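Local coordinates for protein aspartokinase (Synechocystis, PDB 3L76) that probably phosphorylates the beta-carboxyl group of aspartate with ATP, opening the route to lysine and threonine, and binds lysine and threonine, at residues I4-G9 with K27-G32; L36-S41 with A79-A84; T157-L162 with D169-Y174; K211-R216 with I226-R231; R216-A221 with T240-P245. All blocks are in the same frame, centred on the assembly; numbering follows the deposited sequence. Where two conformers were deposited one is given.

Contact 1 of 5, residues I4-G9 with K27-G32; sequences IVQKFG and KRTVQG
Ile-4 and Gln-6 reach Thr-29 through similar first torsions: the longer branch of Ile-4, ending in CD1, lies beside its backbone N (chi1 -56°), and CG of Gln-6 does the same (chi1 -58°). Beyond CG the Gln-6 chain runs extended (chi2 -176°), which carries its amide well off the strand. CD1 of Ile-4 then meets CG2 of Thr-29 tip to tip at 4.1 Å, an ordinary methyl-methyl contact. Gln-6 and Thr-29 come at each other from opposite directions, and NE2 of Gln-6 stands 3.6 Å from Thr-29 CG2 and equally far from Thr-29 OG1. No hydrogen bond is formed at that separation; each polar end has a partner elsewhere: Thr-29 OG1 bonds to the carbonyl O of Arg-25 one turn back in helix 16-31, and NE2 makes a weak hydrogen bond to Glu-172 OE2 on the neighbouring strand. Threonine suits the helix here, since its hydroxyl is satisfied within its own helix while its methyl faces the sheet. Strand 3-8 and helix 16-31 are the first two elements of a beta-alpha-beta crossover that continues into strand 35-40. The chemistry implies that in this contact helix and strand meet by van der Waals packing, with no bond between them, while NE2 of Gln-6 has only a weak partner in a side chain of the next strand.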
# COMPACT_ATOMS: atom_id res chain seq x y z
N ILE A 4 24.31 13.84 -1.20
CA ILE A 4 24.51 12.40 -1.25
C ILE A 4 23.18 11.67 -1.35
O ILE A 4 22.28 11.91 -0.55
CB ILE A 4 25.21 11.91 0.04
CG1 ILE A 4 26.53 12.65 0.26
CG2 ILE A 4 25.44 10.41 0.01
CD1 ILE A 4 27.17 12.33 1.59
N VAL A 5 23.04 10.79 -2.34
CA VAL A 5 21.89 9.90 -2.39
C VAL A 5 22.28 8.56 -1.80
O VAL A 5 23.22 7.92 -2.28
CB VAL A 5 21.41 9.66 -3.82
CG1 VAL A 5 20.18 8.74 -3.81
CG2 VAL A 5 21.12 10.98 -4.54
N GLN A 6 21.59 8.14 -0.75
CA GLN A 6 21.83 6.82 -0.15
C GLN A 6 20.65 5.88 -0.39
O GLN A 6 19.50 6.30 -0.43
CB GLN A 6 22.10 6.94 1.35
CG GLN A 6 23.28 7.82 1.72
CD GLN A 6 23.56 7.83 3.22
OE1 GLN A 6 22.78 7.31 4.01
NE2 GLN A 6 24.69 8.41 3.61
N LYS A 7 20.94 4.59 -0.57
CA LYS A 7 19.90 3.59 -0.73
C LYS A 7 20.17 2.45 0.23
O LYS A 7 21.32 2.08 0.45
CB LYS A 7 19.81 3.07 -2.17
CG LYS A 7 20.14 1.59 -2.32
CD LYS A 7 18.90 0.71 -2.55
CE LYS A 7 19.31 -0.77 -2.59
NZ LYS A 7 18.23 -1.70 -3.01
N PHE A 8 19.11 1.91 0.81
CA PHE A 8 19.21 0.82 1.77
C PHE A 8 18.30 -0.32 1.35
O PHE A 8 17.10 -0.12 1.14
CB PHE A 8 18.83 1.30 3.17
CG PHE A 8 19.80 2.30 3.74
CD1 PHE A 8 19.61 3.66 3.54
CD2 PHE A 8 20.89 1.89 4.49
CE1 PHE A 8 20.50 4.59 4.08
CE2 PHE A 8 21.78 2.81 5.02
CZ PHE A 8 21.59 4.16 4.82
N GLY A 9 18.88 -1.51 1.23
CA GLY A 9 18.13 -2.68 0.80
C GLY A 9 17.28 -3.30 1.89
O GLY A 9 17.32 -2.87 3.04
N LYS A 27 21.64 10.42 10.31
CA LYS A 27 21.85 11.59 11.17
C LYS A 27 23.33 11.98 11.21
O LYS A 27 23.67 13.14 10.97
CB LYS A 27 21.32 11.33 12.57
N ARG A 28 24.20 11.01 11.51
CA ARG A 28 25.64 11.27 11.57
C ARG A 28 26.13 11.86 10.24
O ARG A 28 26.92 12.81 10.23
CB ARG A 28 26.43 10.01 11.90
CG ARG A 28 25.91 9.22 13.10
CD ARG A 28 26.97 8.26 13.65
NE ARG A 28 27.68 7.55 12.59
CZ ARG A 28 27.42 6.30 12.21
NH1 ARG A 28 26.46 5.61 12.82
NH2 ARG A 28 28.12 5.74 11.23
N THR A 29 25.65 11.30 9.14
CA THR A 29 26.00 11.76 7.80
C THR A 29 25.59 13.22 7.57
O THR A 29 26.37 14.01 7.02
CB THR A 29 25.31 10.91 6.70
OG1 THR A 29 25.73 9.55 6.81
CG2 THR A 29 25.66 11.45 5.32
N VAL A 30 24.37 13.56 7.97
CA VAL A 30 23.88 14.92 7.84
C VAL A 30 24.76 15.88 8.62
O VAL A 30 25.18 16.92 8.11
CB VAL A 30 22.44 15.05 8.34
CG1 VAL A 30 22.04 16.51 8.39
CG2 VAL A 30 21.49 14.24 7.46
N GLN A 31 25.05 15.54 9.87
CA GLN A 31 25.87 16.39 10.71
C GLN A 31 27.25 16.58 10.09
O GLN A 31 27.97 17.53 10.43
CB GLN A 31 26.02 15.79 12.10
CG GLN A 31 24.72 15.38 12.72
CD GLN A 31 24.63 15.80 14.17
OE1 GLN A 31 24.27 15.00 15.04
NE2 GLN A 31 24.96 17.06 14.44
N GLY A 32 27.62 15.67 9.19
CA GLY A 32 28.88 15.76 8.49
C GLY A 32 28.94 16.99 7.61
O GLY A 32 30.01 17.45 7.22

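Contact 2 of 5, residues L36-S41 with A79-A84; sequences LVVVVS and ALLSLA
In the alpha/beta fold of the amino acid kinase domain, helix 63-87 packs on the face of the central sheet that helix 16-31 also covers, and here Leu-81 of that helix meets Val-38 and Val-40 of strand 35-40. The backbones stay well separated, the CA atoms of Val-40 and Leu-81 lying 8.6 Å apart, and a single leucine spans the gap. With CG opposite the backbone N (chi1 -179°), the isobutyl group is carried out from the helix toward the strand instead of lying along the helix surface. The two valines are residues i and i+2 of the strand and thus point to the same side, as a helix-facing pair must. Val-38 meets the leucine at about a right angle, and Val-40 at a slant. Beta-branched valine suits the extended backbone, and the longer leucine suits the helix, where reach is needed. Val-22 of helix 16-31 also touches Leu-81, while Ile-26 of the same helix touches Val-38, so the two helices and the strand share one apolar layer. The far side of helix 63-87 meets the second subunit: Leu-80 packs on Ile-57 of that chain, and Ser-82 OG is hydrogen-bonded both to Ser-94 OG and to Glu-65 OE1 of the second subunit. Within the contact all the touching falls to one methyl: CD2 of Leu-81 lies 3.6 Å from CG2 of Val-40 and 3.9 Å from CG1 of Val-38.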
# COMPACT_ATOMS: atom_id res chain seq x y z
N LEU A 36 20.91 14.88 2.36
CA LEU A 36 20.66 13.47 2.09
C LEU A 36 19.30 13.16 1.46
O LEU A 36 18.27 13.56 2.00
CB LEU A 36 20.83 12.64 3.36
CG LEU A 36 22.23 12.06 3.54
CD1 LEU A 36 23.22 13.18 3.83
CD2 LEU A 36 22.24 11.03 4.65
N VAL A 37 19.33 12.45 0.33
CA VAL A 37 18.14 11.83 -0.25
C VAL A 37 18.24 10.32 -0.08
O VAL A 37 19.21 9.71 -0.52
CB VAL A 37 18.00 12.16 -1.74
CG1 VAL A 37 16.85 11.36 -2.34
CG2 VAL A 37 17.77 13.66 -1.93
N VAL A 38 17.25 9.74 0.58
CA VAL A 38 17.29 8.32 0.89
C VAL A 38 16.24 7.50 0.15
O VAL A 38 15.05 7.84 0.14
CB VAL A 38 17.16 8.06 2.40
CG1 VAL A 38 17.16 6.58 2.69
CG2 VAL A 38 18.30 8.73 3.14
N VAL A 39 16.70 6.42 -0.48
CA VAL A 39 15.84 5.43 -1.10
C VAL A 39 15.85 4.19 -0.22
O VAL A 39 16.89 3.75 0.25
CB VAL A 39 16.36 5.03 -2.49
CG1 VAL A 39 15.55 3.86 -3.02
CG2 VAL A 39 16.33 6.20 -3.48
N VAL A 40 14.68 3.61 0.01
CA VAL A 40 14.60 2.45 0.88
C VAL A 40 13.80 1.37 0.19
O VAL A 40 12.83 1.66 -0.51
CB VAL A 40 13.92 2.78 2.24
CG1 VAL A 40 14.12 1.66 3.23
CG2 VAL A 40 14.48 4.08 2.81
N SER A 41 14.22 0.12 0.37
CA SER A 41 13.49 -1.02 -0.17
C SER A 41 12.43 -1.46 0.82
O SER A 41 12.50 -1.12 1.99
CB SER A 41 14.44 -2.18 -0.45
OG SER A 41 15.39 -1.83 -1.43
N ALA A 79 7.92 5.58 5.67
CA ALA A 79 7.17 6.12 6.80
C ALA A 79 7.92 5.78 8.08
O ALA A 79 8.24 6.66 8.88
CB ALA A 79 5.73 5.58 6.82
N LEU A 80 8.22 4.50 8.27
CA LEU A 80 8.93 4.07 9.47
C LEU A 80 10.23 4.83 9.64
O LEU A 80 10.48 5.45 10.67
CB LEU A 80 9.17 2.56 9.45
CG LEU A 80 7.99 1.78 10.05
CD1 LEU A 80 7.62 2.36 11.41
CD2 LEU A 80 6.79 1.85 9.14
N LEU A 81 11.06 4.79 8.60
CA LEU A 81 12.38 5.40 8.66
C LEU A 81 12.37 6.89 9.00
O LEU A 81 13.20 7.36 9.78
CB LEU A 81 13.13 5.18 7.34
CG LEU A 81 14.55 5.78 7.32
CD1 LEU A 81 15.41 5.13 8.39
CD2 LEU A 81 15.19 5.64 5.96
N SER A 82 11.43 7.63 8.41
CA SER A 82 11.38 9.07 8.62
C SER A 82 10.87 9.40 10.03
O SER A 82 11.25 10.42 10.60
CB SER A 82 10.57 9.78 7.53
OG SER A 82 9.19 9.83 7.83
N LEU A 83 10.05 8.51 10.60
CA LEU A 83 9.64 8.61 11.99
C LEU A 83 10.82 8.37 12.91
O LEU A 83 11.03 9.09 13.89
CB LEU A 83 8.55 7.58 12.31
CG LEU A 83 7.14 7.93 11.84
CD1 LEU A 83 6.20 6.78 12.16
CD2 LEU A 83 6.67 9.22 12.48
N ALA A 84 11.59 7.33 12.59
CA ALA A 84 12.78 6.96 13.35
C ALA A 84 13.82 8.08 13.35
O ALA A 84 14.50 8.29 14.35
CB ALA A 84 13.38 5.69 12.77

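Contact 3 of 5, residues T157-L162 with D169-Y174; sequences TSAVAL and DFCEIY
The flat groups of segment 169-174 stand aside while Cys-171 meets Ala-159 and Val-160. The Phe-170 ring has CG of Glu-172 at its edge, in the ring plane, and the Tyr-174 ring stacks with Phe-8 of the adjoining strand 3-8. A weak hydrogen bond of 2.8 Å from Tyr-174 OH to Glu-172 OE1 links ring and carboxylate two residues apart on one side of the strand. Cys-171 points to the other side, toward helix 154-166. Its SG lies opposite the backbone N (chi1 171°) and is 4.2 Å from CB of Ala-159. CG2 of Val-160 is just as far from that SG, and the sulfur thus rests against two neighbouring apolar groups of the helix. Small residues suit a close approach: the CA atoms of Val-160 and Cys-171 are only 6.7 Å apart, a distance that leaves little room for bulk between helix and strand. Val-160 also reaches Leu-228 of the next strand and Ile-220 of helix 215-224. Helix 154-166 and strand 170-175 follow one another in the chain, and this packing of a helix on a mainly parallel sheet is typical of the alpha/beta amino acid kinase fold.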
# COMPACT_ATOMS: atom_id res chain seq x y z
N THR A 157 18.04 1.38 -9.31
CA THR A 157 17.88 2.24 -10.48
C THR A 157 17.28 3.59 -10.10
O THR A 157 17.71 4.61 -10.63
CB THR A 157 16.99 1.58 -11.55
OG1 THR A 157 17.75 0.58 -12.26
CG2 THR A 157 16.46 2.64 -12.52
N SER A 158 16.30 3.58 -9.20
CA SER A 158 15.69 4.82 -8.73
C SER A 158 16.77 5.69 -8.12
O SER A 158 16.87 6.87 -8.42
CB SER A 158 14.59 4.56 -7.70
OG SER A 158 13.50 3.87 -8.28
N ALA A 159 17.59 5.09 -7.27
CA ALA A 159 18.62 5.83 -6.56
C ALA A 159 19.57 6.54 -7.51
O ALA A 159 19.82 7.74 -7.38
CB ALA A 159 19.38 4.91 -5.63
N VAL A 160 20.10 5.79 -8.46
CA VAL A 160 21.02 6.36 -9.43
C VAL A 160 20.34 7.43 -10.28
O VAL A 160 20.88 8.53 -10.42
CB VAL A 160 21.68 5.26 -10.33
CG1 VAL A 160 22.41 5.91 -11.49
CG2 VAL A 160 22.64 4.41 -9.51
N ALA A 161 19.17 7.12 -10.83
CA ALA A 161 18.39 8.11 -11.59
C ALA A 161 18.17 9.41 -10.80
O ALA A 161 18.16 10.50 -11.38
CB ALA A 161 17.06 7.53 -12.02
N LEU A 162 18.00 9.28 -9.49
CA LEU A 162 17.76 10.44 -8.63
C LEU A 162 19.02 11.25 -8.49
O LEU A 162 19.00 12.46 -8.65
CB LEU A 162 17.25 10.00 -7.26
CG LEU A 162 15.74 9.84 -7.15
CD1 LEU A 162 15.39 9.18 -5.84
CD2 LEU A 162 15.07 11.19 -7.28
N ASP A 169 26.70 14.45 -5.65
CA ASP A 169 28.14 14.30 -5.69
C ASP A 169 28.52 12.84 -5.82
O ASP A 169 29.45 12.48 -6.54
CB ASP A 169 28.77 14.92 -4.45
CG ASP A 169 28.54 16.42 -4.37
OD1 ASP A 169 29.00 17.14 -5.28
OD2 ASP A 169 27.90 16.88 -3.40
N PHE A 170 27.78 11.99 -5.11
CA PHE A 170 27.89 10.55 -5.30
C PHE A 170 26.67 9.81 -4.78
O PHE A 170 25.76 10.41 -4.21
CB PHE A 170 29.18 9.99 -4.69
CG PHE A 170 29.43 10.44 -3.28
CD1 PHE A 170 29.12 9.61 -2.21
CD2 PHE A 170 29.97 11.69 -3.03
CE1 PHE A 170 29.35 10.02 -0.91
CE2 PHE A 170 30.20 12.11 -1.72
CZ PHE A 170 29.89 11.27 -0.66
N CYS A 171 26.65 8.50 -4.99
CA CYS A 171 25.51 7.67 -4.66
C CYS A 171 26.00 6.40 -3.98
O CYS A 171 26.85 5.70 -4.52
CB CYS A 171 24.71 7.34 -5.92
SG CYS A 171 23.43 6.11 -5.70
N GLU A 172 25.46 6.10 -2.81
CA GLU A 172 25.91 4.96 -2.02
C GLU A 172 24.83 3.90 -1.90
O GLU A 172 23.70 4.21 -1.53
CB GLU A 172 26.32 5.42 -0.63
CG GLU A 172 27.21 6.64 -0.61
CD GLU A 172 27.65 7.03 0.79
OE1 GLU A 172 28.49 6.34 1.38
OE2 GLU A 172 27.16 8.05 1.30
N ILE A 173 25.17 2.65 -2.23
CA ILE A 173 24.23 1.53 -2.11
C ILE A 173 24.59 0.70 -0.89
O ILE A 173 25.64 0.05 -0.87
CB ILE A 173 24.27 0.60 -3.33
CG1 ILE A 173 24.14 1.40 -4.63
CG2 ILE A 173 23.17 -0.45 -3.22
CD1 ILE A 173 22.76 1.94 -4.89
N TYR A 174 23.72 0.70 0.11
CA TYR A 174 23.98 -0.04 1.34
C TYR A 174 23.31 -1.40 1.34
O TYR A 174 22.19 -1.56 0.87
CB TYR A 174 23.55 0.77 2.57
CG TYR A 174 24.43 1.98 2.80
CD1 TYR A 174 24.15 3.19 2.19
CD2 TYR A 174 25.55 1.89 3.62
CE1 TYR A 174 24.95 4.30 2.40
CE2 TYR A 174 26.36 3.00 3.83
CZ TYR A 174 26.05 4.20 3.22
OH TYR A 174 26.85 5.30 3.41

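Contact 4 of 5, residues K211-R216 with I226-R231; sequences KVLHPR and IPLVVR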
# COMPACT_ATOMS: atom_id res chain seq x y z
N LYS A 211 23.45 -10.55 -6.18
CA LYS A 211 22.39 -10.28 -5.23
C LYS A 211 22.66 -8.99 -4.44
O LYS A 211 22.10 -8.77 -3.37
CB LYS A 211 22.23 -11.48 -4.28
CG LYS A 211 22.39 -12.83 -4.98
CD LYS A 211 22.77 -13.96 -4.02
CE LYS A 211 23.20 -15.21 -4.79
NZ LYS A 211 23.57 -16.36 -3.91
N VAL A 212 23.54 -8.15 -4.98
CA VAL A 212 23.92 -6.91 -4.29
C VAL A 212 23.58 -5.64 -5.08
O VAL A 212 23.13 -4.66 -4.49
CB VAL A 212 25.41 -6.92 -3.86
CG1 VAL A 212 26.20 -7.94 -4.66
CG2 VAL A 212 26.02 -5.53 -3.99
N LEU A 213 23.80 -5.65 -6.40
CA LEU A 213 23.27 -4.57 -7.23
C LEU A 213 22.93 -4.88 -8.69
O LEU A 213 23.42 -5.84 -9.28
CB LEU A 213 24.09 -3.27 -7.10
CG LEU A 213 25.30 -2.99 -7.97
CD1 LEU A 213 25.67 -1.51 -7.81
CD2 LEU A 213 26.44 -3.88 -7.55
N HIS A 214 22.08 -4.02 -9.24
CA HIS A 214 21.47 -4.26 -10.53
C HIS A 214 22.24 -3.59 -11.67
O HIS A 214 22.48 -2.38 -11.67
CB HIS A 214 19.98 -3.86 -10.50
CG HIS A 214 19.12 -4.83 -9.75
ND1 HIS A 214 18.90 -4.75 -8.39
CD2 HIS A 214 18.44 -5.93 -10.18
CE1 HIS A 214 18.12 -5.74 -8.01
NE2 HIS A 214 17.82 -6.47 -9.07
N PRO A 215 22.67 -4.41 -12.64
CA PRO A 215 23.45 -3.93 -13.79
C PRO A 215 22.90 -2.65 -14.44
O PRO A 215 23.71 -1.78 -14.80
CB PRO A 215 23.40 -5.12 -14.77
CG PRO A 215 23.37 -6.29 -13.86
CD PRO A 215 22.52 -5.88 -12.67
N ARG A 216 21.58 -2.53 -14.57
CA ARG A 216 20.97 -1.37 -15.21
C ARG A 216 21.36 -0.07 -14.51
O ARG A 216 21.51 0.98 -15.13
CB ARG A 216 19.44 -1.50 -15.28
CG ARG A 216 18.72 -0.27 -15.85
CD ARG A 216 17.93 -0.62 -17.10
NE ARG A 216 17.51 -2.02 -17.09
CZ ARG A 216 17.01 -2.67 -18.14
NH1 ARG A 216 16.84 -2.05 -19.30
NH2 ARG A 216 16.67 -3.95 -18.02
N ILE A 226 28.01 9.27 -12.50
CA ILE A 226 27.67 9.26 -11.09
C ILE A 226 28.55 8.29 -10.31
O ILE A 226 28.48 7.08 -10.50
CB ILE A 226 26.18 8.90 -10.86
CG1 ILE A 226 25.28 9.72 -11.78
CG2 ILE A 226 25.81 9.12 -9.40
CD1 ILE A 226 25.20 11.17 -11.40
N PRO A 227 29.38 8.83 -9.41
CA PRO A 227 30.19 7.96 -8.56
C PRO A 227 29.29 7.05 -7.73
O PRO A 227 28.27 7.53 -7.21
CB PRO A 227 30.92 8.94 -7.64
CG PRO A 227 30.75 10.30 -8.27
CD PRO A 227 29.46 10.24 -9.01
N LEU A 228 29.66 5.78 -7.61
CA LEU A 228 28.88 4.80 -6.87
C LEU A 228 29.72 4.13 -5.80
O LEU A 228 30.94 4.03 -5.94
CB LEU A 228 28.36 3.72 -7.81
CG LEU A 228 26.94 3.83 -8.33
CD1 LEU A 228 26.60 2.54 -9.06
CD2 LEU A 228 25.98 4.07 -7.17
N VAL A 229 29.06 3.65 -4.76
CA VAL A 229 29.74 2.96 -3.67
C VAL A 229 28.88 1.85 -3.10
O VAL A 229 27.78 2.09 -2.61
CB VAL A 229 30.06 3.92 -2.51
CG1 VAL A 229 30.96 3.23 -1.52
CG2 VAL A 229 30.71 5.19 -3.03
N VAL A 230 29.40 0.62 -3.15
CA VAL A 230 28.76 -0.52 -2.51
C VAL A 230 29.38 -0.70 -1.14
O VAL A 230 30.56 -1.00 -1.02
CB VAL A 230 28.95 -1.79 -3.35
CG1 VAL A 230 28.30 -2.99 -2.66
CG2 VAL A 230 28.36 -1.58 -4.73
N ARG A 231 28.58 -0.49 -0.10
CA ARG A 231 29.06 -0.57 1.27
C ARG A 231 28.16 -1.48 2.09
O ARG A 231 27.16 -1.99 1.58
CB ARG A 231 29.10 0.82 1.91
CG ARG A 231 30.21 1.72 1.38
CD ARG A 231 29.83 3.19 1.48
NE ARG A 231 30.35 3.85 2.67
CZ ARG A 231 31.23 4.85 2.65
NH1 ARG A 231 31.69 5.31 1.48
NH2 ARG A 231 31.65 5.39 3.78
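The irregular backbone of 211-213 passes over strand 228-232 with the CA atoms of Val-212 and Val-230 8.2 Å apart, so that side chains alone bridge the two. Val-230 is the centre of the contact and uses both its methyls. CG1, opposite the backbone N (chi1 179°), meets CG2 of Val-212 at 3.7 Å, the two side chains crossing at about a right angle. CG2, on the other branch, sits against the fork of Leu-213, with both CD1 and CD2 of that leucine 4.1 Å from CG2 of Val-230. Leu-213 reaches this place with CG between its backbone N and carbonyl carbon (chi1 88°), the crowded position. Its CD1 also approaches CD1 of Leu-228 at 4.3 Å, so it spans two residues, i and i+2, on the same side of the strand. Valine suits the central strand position because its two short branches can serve two neighbours, whereas leucine on the loop supplies breadth. Leu-228 goes on to pack against Ala-221 of helix 215-224. The loop ends in that helix, with His-214 at its N-cap position and Pro-215, which needs no N-H partner, in the first turn. Pro-215 touches Ala-363 and Ile-366, close in sequence to the lysine-pocket residues Met-365 and Arg-368. What results is the lead-in of a helix lying over the sheet strand that follows it, a helix-strand succession typical of alpha/beta folds such as that of the amino acid kinases.

Contact 5 of 5, residues R216-A221 with T240-P245; sequences RAVEIA and TKVVAP
This is the packing of a helix on a strand and the residue just after it, at one side of the kinase sheet, where Val-218 and Ala-221 of helix 215-224 meet Val-242 and Ala-244. Val-218 and Ala-221, three apart and so on one side of the helix, lie against two residues that are two apart and likewise on one side; Ala-221 points at the other segment, whereas Val-218 reaches it from the flank. Between the valines, CG2 of Val-218 touches CG1 of Val-242 at 4.0 Å, and the side chains run across one another at about a right angle. Each methyl is the one set opposite its own backbone N, which for Val-242 means a chi1 of 177°. In the amino acid kinase fold helices pack against the faces of a mainly parallel sheet; strand 240-243 runs antiparallel to 228-232 and parallel to 196-198. At the next position the partners are smaller: CB of Ala-244 lies 4.1 Å from the carbonyl O of Ala-221, so a methyl rests near helix backbone and not on a side chain. Alanine suits both places, where the CA atoms of Ala-221 and Ala-244 are slightly closer, 7.1 Å against 7.8 Å between those of Val-218 and Val-242. Cys-199 of helix 199-204 touches Val-218, Val-242 and Ala-244 alike, and thus covers the seam between helix and strand. On another side of helix 215-224, Glu-219 OE1 accepts a hydrogen bond from the backbone N of Ala-363.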
# COMPACT_ATOMS: atom_id res chain seq x y z
N ARG A 216 21.58 -2.53 -14.57
CA ARG A 216 20.97 -1.37 -15.21
C ARG A 216 21.36 -0.07 -14.51
O ARG A 216 21.51 0.98 -15.13
CB ARG A 216 19.44 -1.50 -15.28
CG ARG A 216 18.72 -0.27 -15.85
CD ARG A 216 17.93 -0.62 -17.10
NE ARG A 216 17.51 -2.02 -17.09
CZ ARG A 216 17.01 -2.67 -18.14
NH1 ARG A 216 16.84 -2.05 -19.30
NH2 ARG A 216 16.67 -3.95 -18.02
N ALA A 217 21.54 -0.17 -13.19
CA ALA A 217 21.87 0.99 -12.38
C ALA A 217 23.35 1.41 -12.51
O ALA A 217 23.68 2.60 -12.58
CB ALA A 217 21.50 0.72 -10.93
N VAL A 218 24.24 0.43 -12.53
CA VAL A 218 25.64 0.75 -12.75
C VAL A 218 25.84 1.36 -14.14
O VAL A 218 26.67 2.24 -14.32
CB VAL A 218 26.58 -0.46 -12.47
CG1 VAL A 218 25.98 -1.72 -12.98
CG2 VAL A 218 27.94 -0.23 -13.10
N GLU A 219 25.03 0.91 -15.10
CA GLU A 219 25.07 1.45 -16.46
C GLU A 219 24.52 2.88 -16.55
O GLU A 219 24.98 3.69 -17.35
CB GLU A 219 24.33 0.52 -17.42
CG GLU A 219 24.14 1.07 -18.84
CD GLU A 219 23.52 0.04 -19.75
OE1 GLU A 219 24.26 -0.80 -20.32
OE2 GLU A 219 22.27 0.05 -19.87
N ILE A 220 23.52 3.18 -15.73
CA ILE A 220 23.00 4.55 -15.69
C ILE A 220 24.06 5.45 -15.07
O ILE A 220 24.36 6.51 -15.61
CB ILE A 220 21.66 4.64 -14.95
CG1 ILE A 220 20.54 4.08 -15.83
CG2 ILE A 220 21.33 6.08 -14.60
CD1 ILE A 220 19.33 3.68 -15.04
N ALA A 221 24.66 4.99 -13.97
CA ALA A 221 25.75 5.73 -13.32
C ALA A 221 26.89 6.02 -14.28
O ALA A 221 27.37 7.16 -14.35
CB ALA A 221 26.26 4.99 -12.10
N THR A 240 33.15 -0.81 -1.67
CA THR A 240 33.69 -0.86 -3.02
C THR A 240 33.17 0.28 -3.90
O THR A 240 31.97 0.44 -4.11
CB THR A 240 33.36 -2.21 -3.70
OG1 THR A 240 33.90 -3.29 -2.92
CG2 THR A 240 33.96 -2.25 -5.10
N LYS A 241 34.10 1.08 -4.40
CA LYS A 241 33.79 2.22 -5.24
C LYS A 241 33.62 1.81 -6.70
O LYS A 241 34.50 1.21 -7.30
CB LYS A 241 34.91 3.26 -5.10
CG LYS A 241 34.67 4.56 -5.82
CD LYS A 241 35.80 5.54 -5.55
CE LYS A 241 36.15 5.56 -4.08
NZ LYS A 241 36.93 6.77 -3.71
N VAL A 242 32.46 2.11 -7.26
CA VAL A 242 32.20 1.81 -8.66
C VAL A 242 32.42 3.07 -9.51
O VAL A 242 31.65 4.03 -9.46
CB VAL A 242 30.80 1.23 -8.88
CG1 VAL A 242 30.54 1.01 -10.37
CG2 VAL A 242 30.65 -0.08 -8.13
N VAL A 243 33.48 3.04 -10.30
CA VAL A 243 34.07 4.23 -10.89
C VAL A 243 33.64 4.45 -12.34
O VAL A 243 33.56 3.51 -13.13
CB VAL A 243 35.61 4.15 -10.78
CG1 VAL A 243 36.29 5.28 -11.52
CG2 VAL A 243 36.02 4.11 -9.33
N ALA A 244 33.38 5.70 -12.70
CA ALA A 244 32.84 6.02 -14.02
C ALA A 244 33.75 7.02 -14.74
O ALA A 244 34.61 7.64 -14.13
CB ALA A 244 31.42 6.59 -13.86
N PRO A 245 33.55 7.21 -16.05
CA PRO A 245 34.27 8.31 -16.70
C PRO A 245 33.67 9.62 -16.22
O PRO A 245 32.46 9.68 -16.01
CB PRO A 245 33.94 8.12 -18.18
CG PRO A 245 33.16 6.84 -18.29
CD PRO A 245 32.56 6.59 -16.95

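How the contacts relate
All five contacts belong to the central sheet of the kinase part and follow it from strand to strand: contact 2 on 35-40, contact 1 on 3-8, contact 3 on 170-175, contact 4 on 228-232 and contact 5 on 240-243. Centres of contacts 2 and 5 are about 23 Å apart, whereas those of 4 and 5 are about 6 Å apart. Contacts 1 and 2 put helices on one face; contacts 3 and 5 put helices, and contact 4 the lead-in to helix 215-224, on the other. Along the chain they come in series, except that 4 and 5 interleave, sharing Arg-216 and helix 215-224. Together they sandwich the sheet, from the subunit interface side toward the lysine- and threonine-binding ACT domains.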